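Tricorn protease (Thermoplasma acidophilum, PDB 1K32) cleaves peptides as a serine protease, probably working downstream of the proteasome, with beta-propeller domains thought to gate access of substrates. Local coordinates at residues 353-357 against 665-669; 660-664 against 692-696. One frame throughout, in Å; residues are numbered along the deposited sequence.

Contact 1 (353-357 against 665-669)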
# COMPACT_ATOMS: atom_id res chain seq x y z
N HIS A 353 -7.37 -9.52 50.31
CA HIS A 353 -8.50 -8.90 51.00
C HIS A 353 -7.94 -8.25 52.26
O HIS A 353 -7.28 -8.91 53.07
CB HIS A 353 -9.54 -9.97 51.36
CG HIS A 353 -10.76 -9.42 52.03
ND1 HIS A 353 -10.96 -9.49 53.39
CD2 HIS A 353 -11.81 -8.72 51.54
CE1 HIS A 353 -12.07 -8.86 53.71
NE2 HIS A 353 -12.61 -8.38 52.60
N GLY A 354 -8.20 -6.96 52.42
CA GLY A 354 -7.71 -6.24 53.57
C GLY A 354 -8.82 -5.89 54.53
O GLY A 354 -9.93 -5.53 54.13
N THR A 355 -8.51 -6.01 55.81
CA THR A 355 -9.44 -5.71 56.89
C THR A 355 -8.66 -4.88 57.90
O THR A 355 -7.48 -4.60 57.71
CB THR A 355 -9.93 -6.99 57.60
OG1 THR A 355 -8.82 -7.63 58.24
CG2 THR A 355 -10.55 -7.95 56.62
N ARG A 356 -9.33 -4.50 58.97
CA ARG A 356 -8.68 -3.71 60.00
C ARG A 356 -7.52 -4.50 60.63
O ARG A 356 -6.58 -3.92 61.16
CB ARG A 356 -9.72 -3.31 61.05
CG ARG A 356 -9.26 -2.30 62.07
CD ARG A 356 -10.45 -1.64 62.75
NE ARG A 356 -10.08 -0.94 63.97
CZ ARG A 356 -9.77 -1.55 65.11
NH1 ARG A 356 -9.43 -0.84 66.17
NH2 ARG A 356 -9.82 -2.88 65.18
N GLU A 357 -7.57 -5.83 60.54
CA GLU A 357 -6.52 -6.67 61.12
C GLU A 357 -5.29 -6.86 60.23
O GLU A 357 -4.22 -7.16 60.72
CB GLU A 357 -7.08 -8.05 61.49
CG GLU A 357 -8.21 -7.99 62.51
CD GLU A 357 -7.78 -7.32 63.80
OE1 GLU A 357 -8.66 -6.99 64.63
OE2 GLU A 357 -6.56 -7.12 63.99
N ASP A 665 -11.40 3.51 59.76
CA ASP A 665 -10.56 2.44 60.27
C ASP A 665 -9.20 2.40 59.55
O ASP A 665 -8.15 2.35 60.19
CB ASP A 665 -11.27 1.09 60.12
CG ASP A 665 -12.24 0.81 61.26
OD1 ASP A 665 -12.97 -0.19 61.16
OD2 ASP A 665 -12.28 1.58 62.25
N GLU A 666 -9.21 2.46 58.22
CA GLU A 666 -7.94 2.44 57.47
C GLU A 666 -7.09 3.69 57.73
O GLU A 666 -5.86 3.59 57.85
CB GLU A 666 -8.19 2.30 55.96
CG GLU A 666 -6.91 2.08 55.16
CD GLU A 666 -7.12 1.36 53.84
OE1 GLU A 666 -6.18 0.65 53.40
OE2 GLU A 666 -8.21 1.50 53.22
N ALA A 667 -7.73 4.85 57.83
CA ALA A 667 -7.02 6.10 58.10
C ALA A 667 -6.35 6.01 59.47
O ALA A 667 -5.20 6.41 59.64
CB ALA A 667 -7.99 7.28 58.08
N TRP A 668 -7.08 5.47 60.44
CA TRP A 668 -6.58 5.30 61.80
C TRP A 668 -5.40 4.29 61.79
O TRP A 668 -4.37 4.54 62.41
CB TRP A 668 -7.73 4.80 62.68
CG TRP A 668 -7.34 4.40 64.07
CD1 TRP A 668 -7.23 5.21 65.16
CD2 TRP A 668 -6.97 3.09 64.51
NE1 TRP A 668 -6.81 4.49 66.26
CE2 TRP A 668 -6.64 3.18 65.88
CE3 TRP A 668 -6.88 1.84 63.87
CZ2 TRP A 668 -6.24 2.07 66.63
CZ3 TRP A 668 -6.47 0.74 64.61
CH2 TRP A 668 -6.16 0.86 65.98
N LYS A 669 -5.57 3.18 61.08
CA LYS A 669 -4.55 2.13 60.98
C LYS A 669 -3.29 2.61 60.26
O LYS A 669 -2.18 2.27 60.66
CB LYS A 669 -5.13 0.90 60.26
CG LYS A 669 -4.13 -0.20 59.94
CD LYS A 669 -4.86 -1.52 59.62
CE LYS A 669 -3.90 -2.62 59.21
NZ LYS A 669 -2.77 -2.77 60.17
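Arg356 reaches across to Asp665 and Trp668 and carries most of this contact. Arg356 CD lies 3.3 Å from Asp665 OD1, so the aspartate meets the arginine chain before the charged end. The salt bridge is long: Arg356 NE is 3.8 Å from Asp665 OD2, and the guanidinium and carboxylate planes are 56° apart. Beyond NE, Arg356 NH1 approaches Trp668 CZ3 obliquely at 3.7 Å, though the two planes differ by 14°. The arginine gets there because its chain is extended from CG to NE, with CG anti to the backbone N (chi1 -170°). Lys669 makes the other touch: Lys669 CD packs 3.3 Å from Arg356 O, while its NZ, set by a bend at the last torsion, forms a salt bridge with Asp673. Further out, the Tyr689 hydroxyl is hydrogen-bonded to Asp665 OD2, its ring makes a cation-pi contact with Arg356 and an edge-to-face contact with Trp668, and Trp668 NE1 is hydrogen-bonded to Ser685 O. On the strand side, Thr355 OG1 accepts from Glu357 N at 3.2 Å, an ST turn that spans Arg356. No hydrogen bond joins the two segments; the long salt bridge, the arginine's packing against the indole and the lysine methylenes beside a carbonyl probably hold this propeller turn against the helix.

Contact 2 (660-664 against 692-696); sequences FLQMY and YRNLV
Tyr664 points its ring from helix 656-674 at 692-696, where Tyr692, Arg693 and Val696 receive it. Its CG is anti to the backbone N (chi1 169°), which carries the ring over to the second segment. Three groups meet the ring obliquely at different points along its length. Val696 CG2 sits at the base, 3.6 Å from Tyr664 CG. Arg693 CB lies 3.5 Å from Tyr664 CE2, where the two side chains cross at about a right angle, and Tyr692 CB is 3.6 Å from Tyr664 CE1. Tyr692 O lies 4.2 Å above one face of the Tyr664 ring, offset toward its rim. The Tyr664 hydroxyl is hydrogen-bonded to Tyr689 O, about one turn back on the second helix. A phenylalanine in place of Tyr664 would probably keep much of this packing but leave Tyr689 O without that partner. The Arg693 side chain bends about its CB-CG bond (chi2 -96°) and brings its guanidinium to Leu661. There Leu661 CD2 lies over one face, 3.9 Å above the Arg693 guanidinium plane. The other methyl of Val696, CG1, is 4.1 Å from Phe660 CB. The Phe660 side chain also packs on Leu705 of helix 702-714. Tyr692 OH is hydrogen-bonded to Glu715 OE1. This is mainly apolar packing between two successive helices of the tricorn C1 domain, a helical hairpin with a third helix, 702-714, against it.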
# COMPACT_ATOMS: atom_id res chain seq x y z
N PHE A 660 -17.61 4.68 54.94
CA PHE A 660 -17.07 5.62 55.93
C PHE A 660 -16.43 4.92 57.11
O PHE A 660 -15.43 5.40 57.67
CB PHE A 660 -18.17 6.57 56.43
CG PHE A 660 -18.52 7.69 55.46
CD1 PHE A 660 -18.00 7.71 54.17
CD2 PHE A 660 -19.38 8.72 55.86
CE1 PHE A 660 -18.31 8.77 53.28
CE2 PHE A 660 -19.70 9.78 54.98
CZ PHE A 660 -19.16 9.80 53.69
N LEU A 661 -17.00 3.80 57.52
CA LEU A 661 -16.45 3.04 58.63
C LEU A 661 -15.14 2.41 58.18
O LEU A 661 -14.14 2.48 58.88
CB LEU A 661 -17.42 1.94 59.08
CG LEU A 661 -17.53 1.71 60.59
CD1 LEU A 661 -18.21 0.36 60.82
CD2 LEU A 661 -16.14 1.72 61.26
N GLN A 662 -15.14 1.81 56.99
CA GLN A 662 -13.92 1.18 56.46
C GLN A 662 -12.79 2.19 56.26
O GLN A 662 -11.62 1.87 56.51
CB GLN A 662 -14.22 0.46 55.14
CG GLN A 662 -13.07 -0.40 54.58
CD GLN A 662 -12.00 0.41 53.84
OE1 GLN A 662 -12.27 1.51 53.34
NE2 GLN A 662 -10.78 -0.15 53.76
N MET A 663 -13.15 3.41 55.84
CA MET A 663 -12.16 4.47 55.60
C MET A 663 -11.58 5.06 56.88
O MET A 663 -10.39 5.33 56.95
CB MET A 663 -12.78 5.58 54.73
CG MET A 663 -13.06 5.13 53.31
SD MET A 663 -14.24 6.19 52.41
CE MET A 663 -13.13 7.50 51.83
N TYR A 664 -12.42 5.28 57.88
CA TYR A 664 -11.92 5.81 59.15
C TYR A 664 -10.96 4.77 59.73
O TYR A 664 -9.85 5.10 60.15
CB TYR A 664 -13.07 6.05 60.13
CG TYR A 664 -12.58 6.33 61.53
CD1 TYR A 664 -12.02 7.58 61.84
CD2 TYR A 664 -12.55 5.32 62.51
CE1 TYR A 664 -11.45 7.82 63.10
CE2 TYR A 664 -11.98 5.55 63.76
CZ TYR A 664 -11.42 6.80 64.05
OH TYR A 664 -10.83 7.03 65.27
N TYR A 692 -13.07 9.21 68.05
CA TYR A 692 -13.40 9.62 66.69
C TYR A 692 -14.24 8.61 65.94
O TYR A 692 -15.03 8.97 65.07
CB TYR A 692 -12.11 9.97 65.94
CG TYR A 692 -11.45 11.15 66.59
CD1 TYR A 692 -10.34 10.99 67.41
CD2 TYR A 692 -11.99 12.43 66.45
CE1 TYR A 692 -9.78 12.08 68.07
CE2 TYR A 692 -11.45 13.52 67.10
CZ TYR A 692 -10.35 13.34 67.91
OH TYR A 692 -9.82 14.43 68.56
N ARG A 693 -14.10 7.33 66.29
CA ARG A 693 -14.90 6.31 65.65
C ARG A 693 -16.38 6.58 65.98
O ARG A 693 -17.26 6.27 65.19
CB ARG A 693 -14.48 4.92 66.16
CG ARG A 693 -15.23 3.75 65.51
CD ARG A 693 -16.40 3.32 66.36
NE ARG A 693 -17.12 2.19 65.76
CZ ARG A 693 -18.05 2.31 64.82
NH1 ARG A 693 -18.65 1.23 64.34
NH2 ARG A 693 -18.41 3.51 64.38
N ASN A 694 -16.65 7.20 67.13
CA ASN A 694 -18.04 7.48 67.50
C ASN A 694 -18.68 8.60 66.68
O ASN A 694 -19.91 8.70 66.60
CB ASN A 694 -18.15 7.84 68.99
CG ASN A 694 -17.95 6.63 69.89
OD1 ASN A 694 -18.22 5.50 69.50
ND2 ASN A 694 -17.51 6.87 71.12
N LEU A 695 -17.86 9.44 66.06
CA LEU A 695 -18.40 10.52 65.24
C LEU A 695 -18.66 10.05 63.82
O LEU A 695 -19.37 10.71 63.07
CB LEU A 695 -17.42 11.68 65.18
CG LEU A 695 -17.08 12.36 66.50
CD1 LEU A 695 -16.06 13.46 66.22
CD2 LEU A 695 -18.36 12.91 67.16
N VAL A 696 -18.09 8.91 63.45
CA VAL A 696 -18.26 8.40 62.10
C VAL A 696 -19.72 8.23 61.69
O VAL A 696 -20.10 8.63 60.59
CB VAL A 696 -17.51 7.08 61.93
CG1 VAL A 696 -17.78 6.49 60.55
CG2 VAL A 696 -16.01 7.33 62.11

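In the fold
From the N terminus, the chain first builds beta-propeller blades and reaches 353-357, the last part of strand 348-355 and the turn that follows it. It then runs through 307 residues, rich in strand, before contact 1 closes that long loop on helix 656-674. Contact 2 starts earlier on the same helix, at 660-664. Its loop is short and almost wholly helical, and it closes at 692-696, past the end of contact 1. The two loops therefore cross, and their segments adjoin in sequence at 664 and 665. The contact centres lie about 11 Å apart. Helix 656-674 is the shared element: contact 1 ties it to a propeller blade, and contact 2 to helix 678-693 and the residues that follow.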